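Local coordinates for protein UL37 (Suid herpesvirus 1, PDB 4K70) that is an inner tegument protein that probably helps control viral trafficking, the crystallised part being its N-terminal half, at residues 93-98 / 125-130; 301-306 / 316-321; 453-458 / 464-469; 381-386 / 402-407. One frame throughout, in Å; residues are numbered along the deposited sequence.

Interaction 1. Residues 93-98 / 125-130; sequences ELLGVV and RLVSEW. With NA (sodium ion), chain Q.
Leu95 reaches from helix 89-98 to Val127 on helix 120-137, and almost all of the meeting is done by one methyl group. Leu95 CD1 lies 3.5 Å from Val127 CG1 and equally near Val127 CB, both tighter than usual van der Waals spacing for carbon. The second methyl, Leu95 CD2, stands further back at 4.0 Å from Val127 CB, so the leucine presents its branch end unevenly to the flank of the valine. The same CD1 also rests against the following residue, 3.6 Å from the backbone Ser128 N and 3.8 Å from Ser128 OG. That hydroxyl is turned back along its own helix: with OG beside the backbone N (chi1 -75°) it hydrogen-bonds to Phe124 O, one turn earlier, and so offers the leucine a polar atom that is already engaged. Val127 has CG1 anti to its backbone N (chi1 -178°), which puts that methyl against Leu95 CD1; it also packs on Leu171 and on Phe176 of helix 175-188. Around helix 89-98, Leu94 and Val98 pack on helices 39-60 and 63-78. At the start of the segment Glu93 holds a sodium ion with both carboxylate oxygens, OE1 at 2.5 Å and OE2 at 2.8 Å. Across the two helices the contact is thus mainly van der Waals, a close fit in a buried part of this helical protein, with neither hydrogen bond nor salt bridge linking the two segments.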
# COMPACT_ATOMS: atom_id res chain seq x y z
N GLU A 93 19.52 -13.03 9.93
CA GLU A 93 20.19 -14.29 10.24
C GLU A 93 20.87 -14.86 9.00
O GLU A 93 21.96 -15.41 9.07
CB GLU A 93 19.20 -15.29 10.85
CG GLU A 93 19.87 -16.43 11.59
CD GLU A 93 18.87 -17.43 12.16
OE1 GLU A 93 19.31 -18.52 12.59
OE2 GLU A 93 17.66 -17.12 12.17
N LEU A 94 20.22 -14.70 7.85
CA LEU A 94 20.79 -15.11 6.58
C LEU A 94 21.99 -14.23 6.22
O LEU A 94 23.03 -14.73 5.77
CB LEU A 94 19.73 -15.04 5.49
CG LEU A 94 20.26 -15.08 4.06
CD1 LEU A 94 20.97 -16.39 3.81
CD2 LEU A 94 19.12 -14.88 3.08
N LEU A 95 21.86 -12.92 6.43
CA LEU A 95 22.98 -12.00 6.18
C LEU A 95 24.20 -12.35 7.03
O LEU A 95 25.33 -12.26 6.56
CB LEU A 95 22.58 -10.56 6.46
CG LEU A 95 21.54 -9.97 5.51
CD1 LEU A 95 21.29 -8.53 5.89
CD2 LEU A 95 22.00 -10.12 4.08
N GLY A 96 23.97 -12.73 8.28
CA GLY A 96 25.05 -13.19 9.15
C GLY A 96 25.84 -14.36 8.59
O GLY A 96 27.07 -14.40 8.69
N VAL A 97 25.14 -15.32 8.00
CA VAL A 97 25.78 -16.43 7.30
C VAL A 97 26.54 -15.98 6.04
O VAL A 97 27.69 -16.35 5.82
CB VAL A 97 24.74 -17.52 6.94
CG1 VAL A 97 25.30 -18.52 5.93
CG2 VAL A 97 24.31 -18.23 8.21
N VAL A 98 25.88 -15.18 5.20
CA VAL A 98 26.49 -14.69 3.96
C VAL A 98 27.80 -13.96 4.24
O VAL A 98 28.78 -14.07 3.50
CB VAL A 98 25.50 -13.76 3.21
CG1 VAL A 98 26.20 -13.01 2.08
CG2 VAL A 98 24.31 -14.57 2.68
N ARG A 125 25.90 -4.90 4.44
CA ARG A 125 25.73 -3.52 4.85
C ARG A 125 24.37 -2.92 4.43
O ARG A 125 23.64 -2.40 5.27
CB ARG A 125 26.90 -2.65 4.32
CG ARG A 125 26.91 -1.20 4.81
CD ARG A 125 28.09 -0.39 4.22
NE ARG A 125 28.03 -0.33 2.77
CZ ARG A 125 28.90 -0.92 1.95
NH1 ARG A 125 29.92 -1.62 2.45
NH2 ARG A 125 28.76 -0.81 0.63
N LEU A 126 24.05 -2.98 3.14
CA LEU A 126 22.81 -2.37 2.64
C LEU A 126 21.55 -3.06 3.16
O LEU A 126 20.59 -2.39 3.52
CB LEU A 126 22.77 -2.31 1.11
CG LEU A 126 23.74 -1.33 0.44
CD1 LEU A 126 23.60 -1.40 -1.07
CD2 LEU A 126 23.52 0.10 0.94
N VAL A 127 21.54 -4.39 3.19
CA VAL A 127 20.32 -5.09 3.61
C VAL A 127 20.09 -4.91 5.11
O VAL A 127 18.96 -4.77 5.56
CB VAL A 127 20.29 -6.57 3.17
CG1 VAL A 127 18.99 -7.23 3.60
CG2 VAL A 127 20.45 -6.66 1.65
N SER A 128 21.17 -4.90 5.88
CA SER A 128 21.08 -4.58 7.30
C SER A 128 20.45 -3.21 7.48
O SER A 128 19.56 -3.05 8.30
CB SER A 128 22.47 -4.59 7.94
OG SER A 128 22.93 -5.92 8.13
N GLU A 129 20.95 -2.22 6.73
CA GLU A 129 20.41 -0.86 6.79
C GLU A 129 18.96 -0.82 6.36
O GLU A 129 18.14 -0.18 7.00
CB GLU A 129 21.21 0.09 5.89
CG GLU A 129 22.65 0.26 6.33
CD GLU A 129 23.40 1.22 5.43
OE1 GLU A 129 22.74 2.01 4.72
OE2 GLU A 129 24.64 1.20 5.44
N TRP A 130 18.65 -1.52 5.27
CA TRP A 130 17.28 -1.58 4.78
C TRP A 130 16.34 -2.19 5.84
O TRP A 130 15.26 -1.64 6.11
CB TRP A 130 17.23 -2.35 3.46
CG TRP A 130 15.92 -2.24 2.74
CD1 TRP A 130 15.60 -1.35 1.74
CD2 TRP A 130 14.74 -3.04 2.95
NE1 TRP A 130 14.31 -1.56 1.32
CE2 TRP A 130 13.76 -2.58 2.05
CE3 TRP A 130 14.43 -4.10 3.81
CZ2 TRP A 130 12.48 -3.15 1.99
CZ3 TRP A 130 13.15 -4.66 3.75
CH2 TRP A 130 12.20 -4.18 2.84
NA NA Q . 17.26 -19.41 13.65
O HOH W 1 15.45 -19.92 12.18

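Interaction 2. Residues 301-306 / 316-321; sequences GAQAVH and TQVDAT
Gln303 points its extended side chain straight at the extended loop backbone of Val318 and Asp319, its amide oxygen leading. Gln303 OE1 accepts from Asp319 N at 2.9 Å in a nearly straight bond (169° at the hydrogen), and the donor sits almost in line with the C=O bond, 163° at the oxygen, rather than off to one side. The torsions account for the reach: CG lies beside the backbone N (chi1 -65°) and the chain beyond it is stretched out. Nearer its root the glutamine runs alongside Val318, with Gln303 CB 4.1 Å from Val318 CG1, while OE1 comes 3.6 Å from Val318 CB. A bridging water adds a second link, accepting from Gln303 N at 3.2 Å and donating to Asp319 O at 3.1 Å, so main chain and side chain of Gln303 both hold Asp319. The aspartate turns its own carboxylate onward: OD1 takes Thr321 N from above the carboxylate plane, an Asx turn, and Thr321 OG1 at 2.7 Å on its syn lone pair. Gln317 NE2 donates to the carbonyl of the next residue, Val318 O, at 2.9 Å. The contact staples together the loops before and after the short helix 307-311, with His306 as its N-cap and Ala320 as that of helix 321-329; Val305 packs on helix 208-223 from one loop, and Gln317 and Ala320 pack on helix 366-385 from the other.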
# COMPACT_ATOMS: atom_id res chain seq x y z
N GLY A 301 -19.03 22.74 5.35
CA GLY A 301 -18.04 21.92 4.67
C GLY A 301 -18.19 20.42 4.90
O GLY A 301 -17.53 19.64 4.22
N ALA A 302 -19.05 20.01 5.82
CA ALA A 302 -19.18 18.60 6.16
C ALA A 302 -20.62 18.10 6.29
O ALA A 302 -20.90 17.31 7.19
CB ALA A 302 -18.43 18.30 7.45
N GLN A 303 -21.51 18.53 5.41
CA GLN A 303 -22.93 18.15 5.51
C GLN A 303 -23.13 16.66 5.25
O GLN A 303 -24.02 16.04 5.83
CB GLN A 303 -23.78 18.98 4.55
CG GLN A 303 -23.82 20.47 4.87
CD GLN A 303 -24.41 21.34 3.76
OE1 GLN A 303 -24.60 20.89 2.64
NE2 GLN A 303 -24.70 22.59 4.09
N ALA A 304 -22.28 16.09 4.40
CA ALA A 304 -22.40 14.70 4.00
C ALA A 304 -22.20 13.73 5.17
O ALA A 304 -22.55 12.55 5.05
CB ALA A 304 -21.46 14.37 2.86
N VAL A 305 -21.63 14.21 6.27
CA VAL A 305 -21.46 13.34 7.44
C VAL A 305 -22.83 12.96 8.03
O VAL A 305 -22.95 11.97 8.75
CB VAL A 305 -20.57 13.97 8.54
CG1 VAL A 305 -21.38 14.88 9.43
CG2 VAL A 305 -19.91 12.87 9.36
N HIS A 306 -23.86 13.76 7.72
CA HIS A 306 -25.24 13.38 8.00
C HIS A 306 -25.71 12.69 6.72
O HIS A 306 -26.35 13.29 5.87
CB HIS A 306 -26.07 14.64 8.29
CG HIS A 306 -27.52 14.38 8.56
ND1 HIS A 306 -28.05 13.12 8.67
CD2 HIS A 306 -28.55 15.25 8.75
CE1 HIS A 306 -29.35 13.21 8.91
NE2 HIS A 306 -29.68 14.48 8.97
N THR A 316 -33.79 17.09 -0.01
CA THR A 316 -32.62 17.86 0.41
C THR A 316 -31.48 17.75 -0.58
O THR A 316 -31.17 16.67 -1.07
CB THR A 316 -32.16 17.35 1.79
OG1 THR A 316 -33.13 17.74 2.77
CG2 THR A 316 -30.79 17.90 2.17
N GLN A 317 -30.86 18.89 -0.87
CA GLN A 317 -29.67 18.94 -1.70
C GLN A 317 -28.49 19.46 -0.88
O GLN A 317 -28.40 20.65 -0.59
CB GLN A 317 -29.91 19.83 -2.93
CG GLN A 317 -28.74 19.84 -3.90
CD GLN A 317 -28.35 18.44 -4.33
OE1 GLN A 317 -29.10 17.76 -5.04
NE2 GLN A 317 -27.18 17.98 -3.87
N VAL A 318 -27.59 18.56 -0.47
CA VAL A 318 -26.40 19.00 0.23
C VAL A 318 -25.45 19.65 -0.76
O VAL A 318 -25.45 19.34 -1.95
CB VAL A 318 -25.66 17.85 0.97
CG1 VAL A 318 -26.55 17.26 2.03
CG2 VAL A 318 -25.21 16.79 -0.02
N ASP A 319 -24.63 20.56 -0.26
CA ASP A 319 -23.68 21.24 -1.12
C ASP A 319 -22.33 20.53 -1.15
O ASP A 319 -21.54 20.64 -0.22
CB ASP A 319 -23.50 22.68 -0.65
CG ASP A 319 -22.44 23.42 -1.42
OD1 ASP A 319 -22.15 23.07 -2.59
OD2 ASP A 319 -21.89 24.38 -0.83
N ALA A 320 -22.07 19.80 -2.23
CA ALA A 320 -20.80 19.12 -2.37
C ALA A 320 -19.85 19.80 -3.36
O ALA A 320 -18.82 19.24 -3.71
CB ALA A 320 -21.01 17.65 -2.76
N THR A 321 -20.18 21.00 -3.81
CA THR A 321 -19.32 21.70 -4.77
C THR A 321 -17.90 21.93 -4.26
O THR A 321 -16.94 21.65 -4.96
CB THR A 321 -19.93 23.04 -5.23
OG1 THR A 321 -20.13 23.89 -4.10
CG2 THR A 321 -21.26 22.79 -5.90
O HOH W 2 -20.75 20.10 2.73

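Interaction 3. Residues 453-458 / 464-469; sequences AAERRA and AAREAL
Glu455 and Arg466 form a two-pronged salt bridge between consecutive helices, the guanidinium offering its NE side. Arg466 NE donates to Glu455 OE2 at 2.9 Å, a fairly straight bond (168°) in the guanidinium plane and on the syn side of the carboxylate, but tilted out of the carboxylate plane. The second prong, Arg466 NH2 to Glu455 OE1 at 3.0 Å, is more bent, 142° at the hydrogen; the two flat groups are turned 33° apart and OE1 is approached from above the carboxylate plane. Glu455 comes in extended, whereas Arg466 kinks at chi3, which swings its NE edge round to the acid. Ser463 OG also hydrogen-bonds to Glu455 OE2 and to Arg466 N, tying the carboxylate to the first turn of helix 464-481. These two helices make a hairpin, 438-458 leading through a short loop into 464-481, and the ion pair bridges it close to that loop. Within the hairpin the Arg466 side chain touches Leu448, Val451 and Ala452, and Leu469 also packs on Val451. Outward from there, Ala465 and Leu469 rest on Phe31 of helix 20-32, while Ala454 meets Cys63 and Val67 of helix 63-78.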
# COMPACT_ATOMS: atom_id res chain seq x y z
N ALA A 453 34.06 -5.64 -14.95
CA ALA A 453 35.28 -5.84 -14.17
C ALA A 453 35.83 -7.25 -14.35
O ALA A 453 37.04 -7.46 -14.49
CB ALA A 453 35.04 -5.55 -12.70
N ALA A 454 34.94 -8.23 -14.34
CA ALA A 454 35.33 -9.63 -14.52
C ALA A 454 35.80 -9.86 -15.96
O ALA A 454 36.68 -10.68 -16.21
CB ALA A 454 34.18 -10.55 -14.18
N GLU A 455 35.18 -9.14 -16.89
CA GLU A 455 35.55 -9.23 -18.30
C GLU A 455 36.98 -8.75 -18.50
O GLU A 455 37.74 -9.35 -19.26
CB GLU A 455 34.60 -8.39 -19.16
CG GLU A 455 33.29 -9.08 -19.48
CD GLU A 455 32.34 -8.19 -20.27
OE1 GLU A 455 32.59 -6.97 -20.32
OE2 GLU A 455 31.35 -8.71 -20.84
N ARG A 456 37.36 -7.69 -17.80
CA ARG A 456 38.70 -7.14 -17.91
C ARG A 456 39.74 -8.05 -17.27
O ARG A 456 40.79 -8.31 -17.85
CB ARG A 456 38.77 -5.74 -17.31
CG ARG A 456 38.36 -4.66 -18.29
CD ARG A 456 37.20 -3.84 -17.76
NE ARG A 456 37.41 -3.46 -16.36
CZ ARG A 456 36.52 -2.80 -15.62
NH1 ARG A 456 35.35 -2.45 -16.15
NH2 ARG A 456 36.79 -2.50 -14.36
N ARG A 457 39.46 -8.54 -16.06
CA ARG A 457 40.35 -9.48 -15.40
C ARG A 457 40.57 -10.71 -16.27
O ARG A 457 41.65 -11.27 -16.30
CB ARG A 457 39.80 -9.89 -14.02
CG ARG A 457 40.64 -10.95 -13.31
CD ARG A 457 40.11 -11.22 -11.91
NE ARG A 457 38.65 -11.32 -11.92
CZ ARG A 457 37.87 -10.97 -10.91
NH1 ARG A 457 38.40 -10.51 -9.78
NH2 ARG A 457 36.55 -11.09 -11.03
N ALA A 458 39.52 -11.10 -17.00
CA ALA A 458 39.58 -12.24 -17.89
C ALA A 458 40.25 -11.88 -19.22
O ALA A 458 40.66 -12.75 -19.97
CB ALA A 458 38.18 -12.80 -18.14
N ALA A 464 29.60 -14.29 -22.21
CA ALA A 464 28.31 -14.95 -22.19
C ALA A 464 27.57 -14.53 -20.93
O ALA A 464 26.34 -14.45 -20.91
CB ALA A 464 28.48 -16.46 -22.23
N ALA A 465 28.34 -14.27 -19.88
CA ALA A 465 27.80 -13.78 -18.61
C ALA A 465 27.00 -12.50 -18.85
O ALA A 465 25.88 -12.37 -18.38
CB ALA A 465 28.92 -13.53 -17.62
N ARG A 466 27.59 -11.57 -19.58
CA ARG A 466 26.93 -10.32 -19.94
C ARG A 466 25.60 -10.57 -20.65
O ARG A 466 24.61 -9.89 -20.39
CB ARG A 466 27.84 -9.46 -20.80
CG ARG A 466 27.18 -8.19 -21.30
CD ARG A 466 28.19 -7.25 -21.93
NE ARG A 466 29.22 -6.82 -20.98
CZ ARG A 466 29.21 -5.66 -20.34
NH1 ARG A 466 28.24 -4.78 -20.55
NH2 ARG A 466 30.19 -5.36 -19.50
N GLU A 467 25.58 -11.53 -21.56
CA GLU A 467 24.39 -11.75 -22.37
C GLU A 467 23.29 -12.44 -21.58
O GLU A 467 22.11 -12.13 -21.74
CB GLU A 467 24.74 -12.57 -23.61
CG GLU A 467 23.75 -12.40 -24.74
CD GLU A 467 24.01 -13.36 -25.88
OE1 GLU A 467 25.19 -13.64 -26.19
OE2 GLU A 467 23.01 -13.83 -26.48
N ALA A 468 23.68 -13.38 -20.72
CA ALA A 468 22.72 -14.08 -19.86
C ALA A 468 22.06 -13.12 -18.87
O ALA A 468 20.84 -13.06 -18.78
CB ALA A 468 23.40 -15.21 -19.13
N LEU A 469 22.88 -12.37 -18.14
CA LEU A 469 22.39 -11.43 -17.14
C LEU A 469 21.51 -10.33 -17.75
O LEU A 469 20.47 -9.97 -17.18
CB LEU A 469 23.55 -10.85 -16.33
CG LEU A 469 24.20 -11.89 -15.40
CD1 LEU A 469 25.54 -11.42 -14.82
CD2 LEU A 469 23.22 -12.28 -14.29

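Interaction 4. Residues 381-386 / 402-407; sequences VHRLLD and ADTLEP. With NA (sodium ion), chain F; CA (calcium ion), chain D.
Arg383 and Thr404 meet through a single polar link, a weak hydrogen bond from Arg383 NH2 to Thr404 OG1 at 3.3 Å. It is long but nearly straight (173°), and the hydroxyl lies at the edge of the guanidinium, in its plane. Arg383 bends at chi3 (-91°) on its way across, and Thr404 OG1, set between the backbone N and the carbonyl carbon (chi1 67°), hydrogen-bonds to Val401 O as well. Metal bonds make up the second group. The C-terminal end of helix 366-385 turns its carbonyl oxygens to two ions: Arg383 O binds calcium at 2.4 Å and His382 O binds sodium at 2.5 Å. Asp386 OD1 bridges the pair, 2.4 Å from the calcium ion and 2.8 Å from the sodium ion. Asp387 and a water are further calcium ligands. The arginine serves the metal through its backbone O, its side chain leading to Thr404. Thr404 belongs to a type I beta turn from Ala402 to Leu405, which joins helix 392-402 to helix 405-409. Apolar packing lies alongside: Leu384 packs on Tyr394, Tyr398 and Val401 of helix 392-402 and on Val427 and Met431 of helix 422-431.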
# COMPACT_ATOMS: atom_id res chain seq x y z
N VAL A 381 -10.86 5.85 -4.41
CA VAL A 381 -9.73 6.26 -3.56
C VAL A 381 -9.63 5.39 -2.30
O VAL A 381 -8.56 4.90 -1.96
CB VAL A 381 -9.84 7.74 -3.15
CG1 VAL A 381 -8.86 8.08 -2.03
CG2 VAL A 381 -9.62 8.63 -4.37
N HIS A 382 -10.76 5.21 -1.60
CA HIS A 382 -10.76 4.42 -0.36
C HIS A 382 -10.30 2.99 -0.58
O HIS A 382 -9.57 2.41 0.24
CB HIS A 382 -12.14 4.44 0.31
CG HIS A 382 -12.40 5.69 1.10
ND1 HIS A 382 -11.68 6.01 2.23
CD2 HIS A 382 -13.29 6.69 0.92
CE1 HIS A 382 -12.12 7.16 2.71
NE2 HIS A 382 -13.10 7.59 1.94
N ARG A 383 -10.74 2.41 -1.70
CA ARG A 383 -10.31 1.08 -2.11
C ARG A 383 -8.80 0.98 -2.32
O ARG A 383 -8.19 -0.00 -1.93
CB ARG A 383 -11.00 0.69 -3.41
CG ARG A 383 -12.42 0.27 -3.24
CD ARG A 383 -12.77 -0.69 -4.35
NE ARG A 383 -13.32 -0.06 -5.55
CZ ARG A 383 -13.12 -0.52 -6.78
NH1 ARG A 383 -12.37 -1.60 -6.98
NH2 ARG A 383 -13.67 0.09 -7.82
N LEU A 384 -8.22 1.98 -2.98
CA LEU A 384 -6.80 1.97 -3.30
C LEU A 384 -5.91 2.27 -2.12
O LEU A 384 -4.74 1.87 -2.10
CB LEU A 384 -6.48 3.00 -4.39
CG LEU A 384 -7.02 2.73 -5.79
CD1 LEU A 384 -7.07 4.02 -6.60
CD2 LEU A 384 -6.18 1.69 -6.49
N LEU A 385 -6.42 3.03 -1.15
CA LEU A 385 -5.57 3.61 -0.13
C LEU A 385 -4.78 2.58 0.69
O LEU A 385 -3.61 2.81 1.01
CB LEU A 385 -6.37 4.53 0.80
CG LEU A 385 -5.58 5.16 1.95
CD1 LEU A 385 -4.37 5.95 1.45
CD2 LEU A 385 -6.48 6.02 2.83
N ASP A 386 -5.40 1.45 1.03
CA ASP A 386 -4.70 0.45 1.85
C ASP A 386 -3.50 -0.15 1.13
O ASP A 386 -2.58 -0.65 1.77
CB ASP A 386 -5.65 -0.66 2.38
CG ASP A 386 -6.07 -1.66 1.29
OD1 ASP A 386 -7.07 -1.40 0.58
OD2 ASP A 386 -5.40 -2.71 1.16
N ALA A 402 -8.31 -0.05 -11.62
CA ALA A 402 -8.49 0.73 -12.85
C ALA A 402 -9.30 -0.01 -13.91
O ALA A 402 -10.09 0.59 -14.64
CB ALA A 402 -7.15 1.14 -13.41
N ASP A 403 -9.09 -1.32 -13.99
CA ASP A 403 -9.81 -2.18 -14.93
C ASP A 403 -11.31 -2.27 -14.65
O ASP A 403 -12.06 -2.70 -15.52
CB ASP A 403 -9.24 -3.61 -14.94
CG ASP A 403 -7.87 -3.70 -15.60
OD1 ASP A 403 -7.55 -2.81 -16.40
OD2 ASP A 403 -7.12 -4.67 -15.31
N THR A 404 -11.75 -1.91 -13.45
CA THR A 404 -13.18 -2.04 -13.12
C THR A 404 -13.94 -0.75 -13.40
O THR A 404 -15.17 -0.74 -13.35
CB THR A 404 -13.42 -2.39 -11.64
OG1 THR A 404 -13.02 -1.29 -10.80
CG2 THR A 404 -12.65 -3.66 -11.23
N LEU A 405 -13.22 0.33 -13.68
CA LEU A 405 -13.87 1.64 -13.79
C LEU A 405 -14.81 1.72 -14.99
O LEU A 405 -15.91 2.29 -14.90
CB LEU A 405 -12.81 2.76 -13.83
CG LEU A 405 -11.93 2.84 -12.59
CD1 LEU A 405 -11.00 4.05 -12.62
CD2 LEU A 405 -12.77 2.85 -11.30
N GLU A 406 -14.40 1.14 -16.11
CA GLU A 406 -15.20 1.24 -17.33
C GLU A 406 -16.49 0.42 -17.23
O GLU A 406 -17.57 0.93 -17.51
CB GLU A 406 -14.37 0.84 -18.55
CG GLU A 406 -15.17 0.60 -19.81
CD GLU A 406 -15.97 1.80 -20.23
OE1 GLU A 406 -15.46 2.94 -20.06
OE2 GLU A 406 -17.11 1.61 -20.72
N PRO A 407 -16.39 -0.85 -16.82
CA PRO A 407 -17.64 -1.59 -16.64
C PRO A 407 -18.56 -1.02 -15.55
O PRO A 407 -19.77 -1.09 -15.69
CB PRO A 407 -17.18 -3.02 -16.31
CG PRO A 407 -15.73 -2.91 -15.99
CD PRO A 407 -15.20 -1.72 -16.72
NA NA F . -8.89 0.45 1.62
CA CA D . -7.49 -2.27 -1.59
O HOH W 3 -7.79 -2.81 -3.92

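The four contacts share no helix directly and none touches another. Interaction 1 is the buried one and mainly apolar across its helices; interaction 4 lies at the surface, with one weak polar link beside bound metals, although its centre is nearest the middle of the chain. Interactions 2 and 3 are partly buried and rely on polar bonds: neutral amide and water bridging between loops in 2, a charged pair within a helical hairpin in 3. Helix 63-78 packs against segments 93-98 and 453-458, which belong to interactions 1 and 3, whose centres lie about 26 Å apart on the same side of the chain's centre. Helix 366-385 likewise packs against the 316-321 loop and carries 381-386, linking 2 with 4.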